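Local structure of tubulin-like protein CetZ (Methanosaeta thermophila, 3ZID) at residues Val4-Val9 and Phe107-Val112; Cys12-Leu17 and Thr45-Thr50. The protein binds GTP as a member of the tubulin/FtsZ superfamily of cytoskeletal GTPases and is probably involved in the control of archaeal cell shape. All coordinates share one frame; numbering follows the deposited sequence.

Interaction 1 (Val4-Val9 and Phe107-Val112); sequences VLMLGV and FVMTSV. With GDP (guanosine-5'-diphosphate), chain C.
Met109 and Met6 meet over one face of two parallel neighbouring strands, 4-9 and 107-111, in the nucleotide-binding sheet. From the backbone of Met109, CB rises beside Leu7 O at 3.7 Å and CG stays near the same oxygen. Met109 SD then meets Met6 CE at 3.9 Å. A bend at the last torsion (chi3 -59°) folds Met109 CE back over the neighbouring strand, where it rests 3.8 Å from Gly8 CA; glycine has no side chain to stand in the way. Phe107 lies on the same face and takes Met6 CG and Val4 CG1 at its ring edge, while Leu7 and Val108 pack on the other face. Four backbone hydrogen bonds, each 2.8 Å from N to O, join Phe107 N to Leu5 O, Leu7 N to Phe107 O, Met109 N to Leu7 O and Val9 N to Met109 O. Beyond the last of these the strand ends turn polar: one water donates to Val9 O and to O2A of GDP and accepts from Ser111 N, and Ser111 OG donates to GDP O5' at 2.7 Å. The ladder thus ends in a water-bridged nucleotide site, its apolar faces buried and the polar C-terminal ends of its strands turned to the alpha-phosphate.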
ATOM      1  N   VAL A   4     -14.194 -10.186  -5.326  1.00 25.32           N
ATOM      2  CA  VAL A   4     -13.007  -9.501  -4.856  1.00 22.40           C
ATOM      3  C   VAL A   4     -12.113 -10.464  -4.107  1.00 20.52           C
ATOM      4  O   VAL A   4     -12.568 -11.213  -3.243  1.00 21.85           O
ATOM      5  CB  VAL A   4     -13.367  -8.316  -3.925  1.00 23.51           C
ATOM      6  CG1 VAL A   4     -12.099  -7.522  -3.531  1.00 15.91           C
ATOM      7  CG2 VAL A   4     -14.392  -7.409  -4.594  1.00 23.53           C
ATOM      8  N   LEU A   5     -10.832 -10.435  -4.431  1.00 20.84           N
ATOM      9  CA  LEU A   5      -9.858 -11.212  -3.685  1.00 16.94           C
ATOM     10  C   LEU A   5      -8.932 -10.246  -2.976  1.00 21.14           C
ATOM     11  O   LEU A   5      -8.409  -9.311  -3.592  1.00 24.90           O
ATOM     12  CB  LEU A   5      -9.062 -12.120  -4.635  1.00 17.99           C
ATOM     13  CG  LEU A   5      -7.926 -12.934  -4.003  1.00 26.14           C
ATOM     14  CD1 LEU A   5      -8.468 -13.902  -2.959  1.00 18.95           C
ATOM     15  CD2 LEU A   5      -7.138 -13.699  -5.071  1.00 31.93           C
ATOM     16  N   MET A   6      -8.734 -10.441  -1.677  1.00 23.12           N
ATOM     17  CA  MET A   6      -7.737  -9.649  -0.950  1.00 19.54           C
ATOM     18  C   MET A   6      -6.664 -10.551  -0.369  1.00 23.59           C
ATOM     19  O   MET A   6      -6.983 -11.517   0.328  1.00 19.97           O
ATOM     20  CB  MET A   6      -8.386  -8.806   0.127  1.00 18.35           C
ATOM     21  CG  MET A   6      -9.487  -7.921  -0.457  1.00 26.79           C
ATOM     22  SD  MET A   6     -10.222  -6.821   0.745  1.00 34.42           S
ATOM     23  CE  MET A   6      -8.981  -5.543   0.859  1.00 30.09           C
ATOM     24  N   LEU A   7      -5.411 -10.254  -0.708  1.00 15.91           N
ATOM     25  CA  LEU A   7      -4.246 -11.055  -0.311  1.00 17.94           C
ATOM     26  C   LEU A   7      -3.336 -10.217   0.565  1.00 22.78           C
ATOM     27  O   LEU A   7      -2.771  -9.226   0.095  1.00 28.91           O
ATOM     28  CB  LEU A   7      -3.458 -11.456  -1.553  1.00 20.32           C
ATOM     29  CG  LEU A   7      -4.251 -12.247  -2.579  1.00 25.51           C
ATOM     30  CD1 LEU A   7      -3.414 -12.528  -3.819  1.00 28.93           C
ATOM     31  CD2 LEU A   7      -4.724 -13.538  -1.944  1.00 25.47           C
ATOM     32  N   GLY A   8      -3.187 -10.599   1.829  1.00 21.15           N
ATOM     33  CA  GLY A   8      -2.323  -9.864   2.733  1.00 15.54           C
ATOM     34  C   GLY A   8      -1.021 -10.642   2.885  1.00 26.13           C
ATOM     35  O   GLY A   8      -1.010 -11.706   3.478  1.00 28.36           O
ATOM     36  N   VAL A   9       0.071 -10.104   2.350  1.00 18.97           N
ATOM     37  CA  VAL A   9       1.327 -10.860   2.219  1.00 19.62           C
ATOM     38  C   VAL A   9       2.402 -10.307   3.144  1.00 19.35           C
ATOM     39  O   VAL A   9       2.692  -9.107   3.138  1.00 19.71           O
ATOM     40  CB  VAL A   9       1.816 -10.802   0.767  1.00 24.09           C
ATOM     41  CG1 VAL A   9       3.028 -11.699   0.541  1.00 26.83           C
ATOM     42  CG2 VAL A   9       0.662 -11.173  -0.170  1.00 17.13           C
ATOM     43  N   PHE A 107      -6.811  -7.234  -4.609  1.00 15.23           N
ATOM     44  CA  PHE A 107      -5.907  -6.388  -3.844  1.00 14.73           C
ATOM     45  C   PHE A 107      -4.775  -7.208  -3.290  1.00 21.49           C
ATOM     46  O   PHE A 107      -5.008  -8.235  -2.659  1.00 22.61           O
ATOM     47  CB  PHE A 107      -6.648  -5.673  -2.716  1.00 13.99           C
ATOM     48  CG  PHE A 107      -7.656  -4.660  -3.210  1.00 19.06           C
ATOM     49  CD1 PHE A 107      -7.238  -3.438  -3.726  1.00 19.09           C
ATOM     50  CD2 PHE A 107      -9.018  -4.940  -3.184  1.00 25.69           C
ATOM     51  CE1 PHE A 107      -8.164  -2.477  -4.188  1.00 13.33           C
ATOM     52  CE2 PHE A 107      -9.959  -3.992  -3.624  1.00 20.03           C
ATOM     53  CZ  PHE A 107      -9.533  -2.768  -4.146  1.00 16.03           C
ATOM     54  N   VAL A 108      -3.549  -6.761  -3.557  1.00 21.60           N
ATOM     55  CA  VAL A 108      -2.347  -7.385  -2.993  1.00 18.77           C
ATOM     56  C   VAL A 108      -1.694  -6.416  -2.021  1.00 19.85           C
ATOM     57  O   VAL A 108      -1.140  -5.392  -2.411  1.00 21.76           O
ATOM     58  CB  VAL A 108      -1.345  -7.812  -4.076  1.00 16.76           C
ATOM     59  CG1 VAL A 108      -0.146  -8.503  -3.443  1.00 18.15           C
ATOM     60  CG2 VAL A 108      -2.025  -8.764  -5.064  1.00 18.65           C
ATOM     61  N   MET A 109      -1.797  -6.751  -0.747  1.00 17.01           N
ATOM     62  CA  MET A 109      -1.398  -5.860   0.316  1.00 16.72           C
ATOM     63  C   MET A 109      -0.131  -6.337   0.978  1.00 18.53           C
ATOM     64  O   MET A 109      -0.046  -7.474   1.431  1.00 16.77           O
ATOM     65  CB  MET A 109      -2.524  -5.765   1.322  1.00 26.52           C
ATOM     66  CG  MET A 109      -3.861  -5.546   0.637  1.00 36.03           C
ATOM     67  SD  MET A 109      -5.173  -5.516   1.853  1.00 34.54           S
ATOM     68  CE  MET A 109      -4.969  -7.125   2.577  1.00 31.86           C
ATOM     69  N   THR A 110       0.847  -5.441   1.032  1.00 19.24           N
ATOM     70  CA  THR A 110       2.153  -5.753   1.565  1.00 21.92           C
ATOM     71  C   THR A 110       2.909  -4.469   1.921  1.00 17.59           C
ATOM     72  O   THR A 110       2.632  -3.392   1.375  1.00 15.97           O
ATOM     73  CB  THR A 110       2.993  -6.562   0.526  1.00 24.72           C
ATOM     74  OG1 THR A 110       4.299  -6.786   1.054  1.00 28.36           O
ATOM     75  CG2 THR A 110       3.156  -5.781  -0.767  1.00 27.36           C
ATOM     76  N   SER A 111       3.891  -4.588   2.817  1.00 18.98           N
ATOM     77  CA  SER A 111       4.920  -3.555   2.918  1.00 18.44           C
ATOM     78  C   SER A 111       5.958  -3.794   1.822  1.00 18.49           C
ATOM     79  O   SER A 111       6.107  -4.912   1.316  1.00 21.32           O
ATOM     80  CB  SER A 111       5.609  -3.571   4.289  1.00 29.15           C
ATOM     81  OG  SER A 111       6.446  -4.699   4.443  1.00 32.23           O
ATOM     82  N   VAL A 112       6.679  -2.750   1.455  1.00 17.63           N
ATOM     83  CA  VAL A 112       7.689  -2.885   0.441  1.00 22.89           C
ATOM     84  C   VAL A 112       9.059  -3.140   1.060  1.00 21.83           C
ATOM     85  O   VAL A 112       9.997  -3.404   0.334  1.00 25.26           O
ATOM     86  CB  VAL A 112       7.751  -1.650  -0.478  1.00 22.71           C
ATOM     87  CG1 VAL A 112       6.409  -1.442  -1.140  1.00 23.62           C
ATOM     88  CG2 VAL A 112       8.149  -0.413   0.302  1.00 20.37           C
TER
HETATM   89  PB  GDP C 999       7.781  -9.264   6.033  1.00 21.50           P
HETATM   90  O1B GDP C 999       7.107  -8.979   4.701  1.00 19.75           O
HETATM   91  O2B GDP C 999       6.860 -10.088   6.911  1.00 20.81           O
HETATM   92  O3B GDP C 999       9.071 -10.018   5.761  1.00 21.17           O
HETATM   93  O3A GDP C 999       8.184  -7.882   6.739  1.00 30.29           O
HETATM   94  PA  GDP C 999       7.104  -6.797   7.224  1.00 21.73           P
HETATM   95  O1A GDP C 999       7.019  -6.763   8.710  1.00 19.00           O
HETATM   96  O2A GDP C 999       5.749  -6.958   6.572  1.00 22.06           O
HETATM   97  O5' GDP C 999       7.783  -5.487   6.630  1.00 25.02           O
HETATM   98  C5' GDP C 999       8.340  -4.536   7.524  1.00 26.63           C
HETATM   99  C4' GDP C 999       7.837  -3.161   7.107  1.00 22.92           C
HETATM  100  O4' GDP C 999       6.422  -3.133   7.299  1.00 18.04           O
HETATM  101  C3' GDP C 999       8.432  -2.123   8.019  1.00 15.33           C
HETATM  102  O3' GDP C 999       8.459  -0.904   7.281  1.00 22.01           O
HETATM  103  C2' GDP C 999       7.418  -2.049   9.127  1.00 21.96           C
HETATM  104  O2' GDP C 999       7.456  -0.758   9.726  1.00 20.99           O
HETATM  105  C1' GDP C 999       6.115  -2.244   8.378  1.00 19.80           C
HETATM  106  N9  GDP C 999       5.053  -2.909   9.133  1.00 18.52           N
HETATM  107  C8  GDP C 999       5.126  -4.084   9.788  1.00 17.14           C
HETATM  108  N7  GDP C 999       3.919  -4.408  10.313  1.00 24.03           N
HETATM  109  C5  GDP C 999       3.066  -3.417   9.982  1.00 17.03           C
HETATM  110  C6  GDP C 999       1.645  -3.131  10.192  1.00 14.57           C
HETATM  111  O6  GDP C 999       0.945  -3.904  10.859  1.00 21.86           O
HETATM  112  N1  GDP C 999       1.145  -2.013   9.668  1.00 14.27           N
HETATM  113  C2  GDP C 999       1.889  -1.152   8.960  1.00 17.84           C
HETATM  114  N2  GDP C 999       1.293  -0.041   8.479  1.00 17.35           N
HETATM  115  N3  GDP C 999       3.208  -1.335   8.711  1.00 18.13           N
HETATM  116  C4  GDP C 999       3.819  -2.441   9.189  1.00 20.20           C
HETATM  117  O   HOH W   1       4.224  -6.903   4.423  1.00 22.20           O

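Interaction 2 (Cys12-Leu17 and Thr45-Thr50). With GDP (guanosine-5'-diphosphate), chain C.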
ATOM      1  N   CYS A  12       2.997  -7.136   7.655  1.00 20.26           N
ATOM      2  CA  CYS A  12       2.233  -5.913   7.461  1.00 21.00           C
ATOM      3  C   CYS A  12       0.959  -6.211   6.657  1.00 21.39           C
ATOM      4  O   CYS A  12      -0.142  -5.864   7.083  1.00 16.71           O
ATOM      5  CB  CYS A  12       3.091  -4.853   6.780  1.00 16.04           C
ATOM      6  SG  CYS A  12       2.206  -3.370   6.299  1.00 20.99           S
ATOM      7  N   GLY A  13       1.120  -6.879   5.517  1.00 18.30           N
ATOM      8  CA  GLY A  13      -0.004  -7.301   4.707  1.00 14.55           C
ATOM      9  C   GLY A  13      -0.992  -8.144   5.506  1.00 14.82           C
ATOM     10  O   GLY A  13      -2.189  -7.929   5.399  1.00 18.41           O
ATOM     11  N   ASN A  14      -0.503  -9.090   6.305  1.00 18.92           N
ATOM     12  CA  ASN A  14      -1.383  -9.891   7.170  1.00 19.06           C
ATOM     13  C   ASN A  14      -2.227  -9.025   8.121  1.00 23.94           C
ATOM     14  O   ASN A  14      -3.439  -9.234   8.280  1.00 18.69           O
ATOM     15  CB  ASN A  14      -0.594 -10.840   8.076  1.00 17.75           C
ATOM     16  CG  ASN A  14       0.080 -11.991   7.341  1.00 24.24           C
ATOM     17  OD1 ASN A  14       0.855 -12.722   7.961  1.00 28.67           O
ATOM     18  ND2 ASN A  14      -0.169 -12.142   6.038  1.00 18.96           N
ATOM     19  N   ARG A  15      -1.568  -8.082   8.786  1.00 22.29           N
ATOM     20  CA  ARG A  15      -2.233  -7.266   9.783  1.00 15.17           C
ATOM     21  C   ARG A  15      -3.249  -6.322   9.148  1.00 18.85           C
ATOM     22  O   ARG A  15      -4.286  -6.044   9.729  1.00 20.38           O
ATOM     23  CB  ARG A  15      -1.227  -6.506  10.635  1.00 15.21           C
ATOM     24  CG  ARG A  15      -0.526  -7.350  11.706  1.00 27.54           C
ATOM     25  CD  ARG A  15       0.567  -6.503  12.317  1.00 25.32           C
ATOM     26  NE  ARG A  15       1.375  -7.164  13.315  1.00 43.22           N
ATOM     27  CZ  ARG A  15       2.610  -6.781  13.618  1.00 40.83           C
ATOM     28  NH1 ARG A  15       3.156  -5.752  12.979  1.00 32.25           N
ATOM     29  NH2 ARG A  15       3.295  -7.433  14.546  1.00 51.58           N
ATOM     30  N   ILE A  16      -2.964  -5.835   7.951  1.00 21.36           N
ATOM     31  CA  ILE A  16      -3.941  -5.008   7.261  1.00 18.25           C
ATOM     32  C   ILE A  16      -5.156  -5.840   6.867  1.00 19.27           C
ATOM     33  O   ILE A  16      -6.281  -5.413   7.037  1.00 21.57           O
ATOM     34  CB  ILE A  16      -3.344  -4.322   6.036  1.00 20.79           C
ATOM     35  CG1 ILE A  16      -2.346  -3.260   6.489  1.00 22.39           C
ATOM     36  CG2 ILE A  16      -4.448  -3.657   5.203  1.00 21.26           C
ATOM     37  CD1 ILE A  16      -1.503  -2.694   5.346  1.00 20.37           C
ATOM     38  N   LEU A  17      -4.919  -7.045   6.378  1.00 21.67           N
ATOM     39  CA  LEU A  17      -6.007  -7.923   6.018  1.00 18.41           C
ATOM     40  C   LEU A  17      -6.900  -8.238   7.224  1.00 21.06           C
ATOM     41  O   LEU A  17      -8.130  -8.277   7.109  1.00 21.63           O
ATOM     42  CB  LEU A  17      -5.470  -9.218   5.426  1.00 15.05           C
ATOM     43  CG  LEU A  17      -6.577 -10.115   4.880  1.00 20.75           C
ATOM     44  CD1 LEU A  17      -7.456  -9.320   3.911  1.00 29.94           C
ATOM     45  CD2 LEU A  17      -5.988 -11.268   4.148  1.00 18.77           C
ATOM     46  N   THR A  45     -10.484 -13.432   1.424  1.00 27.38           N
ATOM     47  CA  THR A  45      -9.284 -12.915   2.022  1.00 31.01           C
ATOM     48  C   THR A  45      -8.348 -14.060   2.324  1.00 28.03           C
ATOM     49  O   THR A  45      -8.765 -15.072   2.883  1.00 26.57           O
ATOM     50  CB  THR A  45      -9.595 -12.154   3.321  1.00 33.96           C
ATOM     51  OG1 THR A  45     -10.166 -13.050   4.280  1.00 31.40           O
ATOM     52  CG2 THR A  45     -10.570 -11.020   3.050  1.00 28.78           C
ATOM     53  N   ILE A  46      -7.086 -13.907   1.938  1.00 27.87           N
ATOM     54  CA  ILE A  46      -6.061 -14.867   2.320  1.00 24.86           C
ATOM     55  C   ILE A  46      -4.873 -14.124   2.877  1.00 21.98           C
ATOM     56  O   ILE A  46      -4.343 -13.235   2.227  1.00 23.23           O
ATOM     57  CB  ILE A  46      -5.585 -15.727   1.152  1.00 26.01           C
ATOM     58  CG1 ILE A  46      -6.775 -16.377   0.456  1.00 25.50           C
ATOM     59  CG2 ILE A  46      -4.626 -16.826   1.651  1.00 20.95           C
ATOM     60  CD1 ILE A  46      -6.376 -17.089  -0.807  1.00 31.61           C
ATOM     61  N   ALA A  47      -4.498 -14.460   4.106  1.00 22.36           N
ATOM     62  CA  ALA A  47      -3.287 -13.946   4.705  1.00 19.92           C
ATOM     63  C   ALA A  47      -2.156 -14.926   4.398  1.00 24.04           C
ATOM     64  O   ALA A  47      -2.212 -16.088   4.780  1.00 24.63           O
ATOM     65  CB  ALA A  47      -3.468 -13.805   6.185  1.00 22.08           C
ATOM     66  N   ILE A  48      -1.125 -14.453   3.715  1.00 27.13           N
ATOM     67  CA  ILE A  48      -0.018 -15.320   3.330  1.00 22.78           C
ATOM     68  C   ILE A  48       1.249 -14.878   4.070  1.00 20.08           C
ATOM     69  O   ILE A  48       1.560 -13.683   4.134  1.00 22.33           O
ATOM     70  CB  ILE A  48       0.170 -15.288   1.794  1.00 25.51           C
ATOM     71  CG1 ILE A  48      -1.176 -15.563   1.109  1.00 25.40           C
ATOM     72  CG2 ILE A  48       1.239 -16.300   1.354  1.00 27.72           C
ATOM     73  CD1 ILE A  48      -1.203 -15.383  -0.393  1.00 20.73           C
ATOM     74  N   ASN A  49       1.967 -15.847   4.641  1.00 23.44           N
ATOM     75  CA  ASN A  49       3.202 -15.572   5.373  1.00 23.46           C
ATOM     76  C   ASN A  49       4.121 -16.789   5.477  1.00 28.39           C
ATOM     77  O   ASN A  49       3.667 -17.929   5.467  1.00 33.63           O
ATOM     78  CB  ASN A  49       2.882 -15.063   6.781  1.00 22.04           C
ATOM     79  CG  ASN A  49       3.902 -14.064   7.289  1.00 27.98           C
ATOM     80  OD1 ASN A  49       5.106 -14.183   7.022  1.00 26.93           O
ATOM     81  ND2 ASN A  49       3.424 -13.051   8.008  1.00 22.44           N
ATOM     82  N   THR A  50       5.417 -16.527   5.579  1.00 31.28           N
ATOM     83  CA  THR A  50       6.401 -17.576   5.794  1.00 32.63           C
ATOM     84  C   THR A  50       6.673 -17.732   7.279  1.00 32.67           C
ATOM     85  O   THR A  50       7.342 -18.669   7.689  1.00 40.38           O
ATOM     86  CB  THR A  50       7.731 -17.224   5.133  1.00 30.36           C
ATOM     87  OG1 THR A  50       8.192 -15.958   5.630  1.00 32.44           O
ATOM     88  CG2 THR A  50       7.578 -17.156   3.622  1.00 27.91           C
TER
HETATM   89  PB  GDP C 999       7.781  -9.264   6.033  1.00 21.50           P
HETATM   90  O1B GDP C 999       7.107  -8.979   4.701  1.00 19.75           O
HETATM   91  O2B GDP C 999       6.860 -10.088   6.911  1.00 20.81           O
HETATM   92  O3B GDP C 999       9.071 -10.018   5.761  1.00 21.17           O
HETATM   93  O3A GDP C 999       8.184  -7.882   6.739  1.00 30.29           O
HETATM   94  PA  GDP C 999       7.104  -6.797   7.224  1.00 21.73           P
HETATM   95  O1A GDP C 999       7.019  -6.763   8.710  1.00 19.00           O
HETATM   96  O2A GDP C 999       5.749  -6.958   6.572  1.00 22.06           O
HETATM   97  O5' GDP C 999       7.783  -5.487   6.630  1.00 25.02           O
HETATM   98  C5' GDP C 999       8.340  -4.536   7.524  1.00 26.63           C
HETATM   99  C4' GDP C 999       7.837  -3.161   7.107  1.00 22.92           C
HETATM  100  O4' GDP C 999       6.422  -3.133   7.299  1.00 18.04           O
HETATM  101  C3' GDP C 999       8.432  -2.123   8.019  1.00 15.33           C
HETATM  102  O3' GDP C 999       8.459  -0.904   7.281  1.00 22.01           O
HETATM  103  C2' GDP C 999       7.418  -2.049   9.127  1.00 21.96           C
HETATM  104  O2' GDP C 999       7.456  -0.758   9.726  1.00 20.99           O
HETATM  105  C1' GDP C 999       6.115  -2.244   8.378  1.00 19.80           C
HETATM  106  N9  GDP C 999       5.053  -2.909   9.133  1.00 18.52           N
HETATM  107  C8  GDP C 999       5.126  -4.084   9.788  1.00 17.14           C
HETATM  108  N7  GDP C 999       3.919  -4.408  10.313  1.00 24.03           N
HETATM  109  C5  GDP C 999       3.066  -3.417   9.982  1.00 17.03           C
HETATM  110  C6  GDP C 999       1.645  -3.131  10.192  1.00 14.57           C
HETATM  111  O6  GDP C 999       0.945  -3.904  10.859  1.00 21.86           O
HETATM  112  N1  GDP C 999       1.145  -2.013   9.668  1.00 14.27           N
HETATM  113  C2  GDP C 999       1.889  -1.152   8.960  1.00 17.84           C
HETATM  114  N2  GDP C 999       1.293  -0.041   8.479  1.00 17.35           N
HETATM  115  N3  GDP C 999       3.208  -1.335   8.711  1.00 18.13           N
HETATM  116  C4  GDP C 999       3.819  -2.441   9.189  1.00 20.20           C
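With CG anti to the carbonyl carbon (chi1 -70°), Asn14 swings its amide from helix 10-30 to the end of strand 42-49, while Leu17, one turn on, holds CG anti to the backbone N (chi1 -173°) and lays its methyls on the strand. Asn14 OD1 accepts from Asn49 ND2 at 2.6 Å; the donor stands above the carbonyl plane, and the two amides are turned 65° apart. On its other branch, Asn14 ND2 gives a hydrogen to Ile48 O at 3.0 Å, again from above that carbonyl, and passes Ala47 CB. A weak bond to Gly8 O gives this nitrogen a second acceptor. Leu17 CD1 sits 3.6 Å from Thr45 CB, and Leu17 CD2 reaches within 3.2 Å of Ile46 O. On the nucleotide side, Cys12 N donates to O2A of GDP at 3.0 Å, and Arg15 NH1 comes up to N7. Cys12 to Arg15 are GTP-binding residues, at the start of the helix in a Rossmann-like strand-turn-helix of the tubulin/FtsZ GTPase domain. Bonds through both ends of its amide fix the rotation of Asn14 and tie this phosphate-binding helix start to the neighbouring strand.

Overall arrangement
Both interactions are buried in the GTPase domain and share one parallel sheet, in which strand 3-9 lies between strands 42-49 and 105-111. Interaction 1 is strand against strand, joined by a regular backbone ladder; interaction 2 sets a helix over a strand, with 290 Å² buried against 456 Å², and relies on side-chain amides at one end and leucine packing at the other. Strand 3-9 runs directly into helix 10-30, so the two contacts meet: Gly8 O probably bonds Ile48 N, and Met109 CE packs on Leu17 CB. They also converge on GDP, where the water of interaction 1 and the Cys12 amide of interaction 2 both bind O2A.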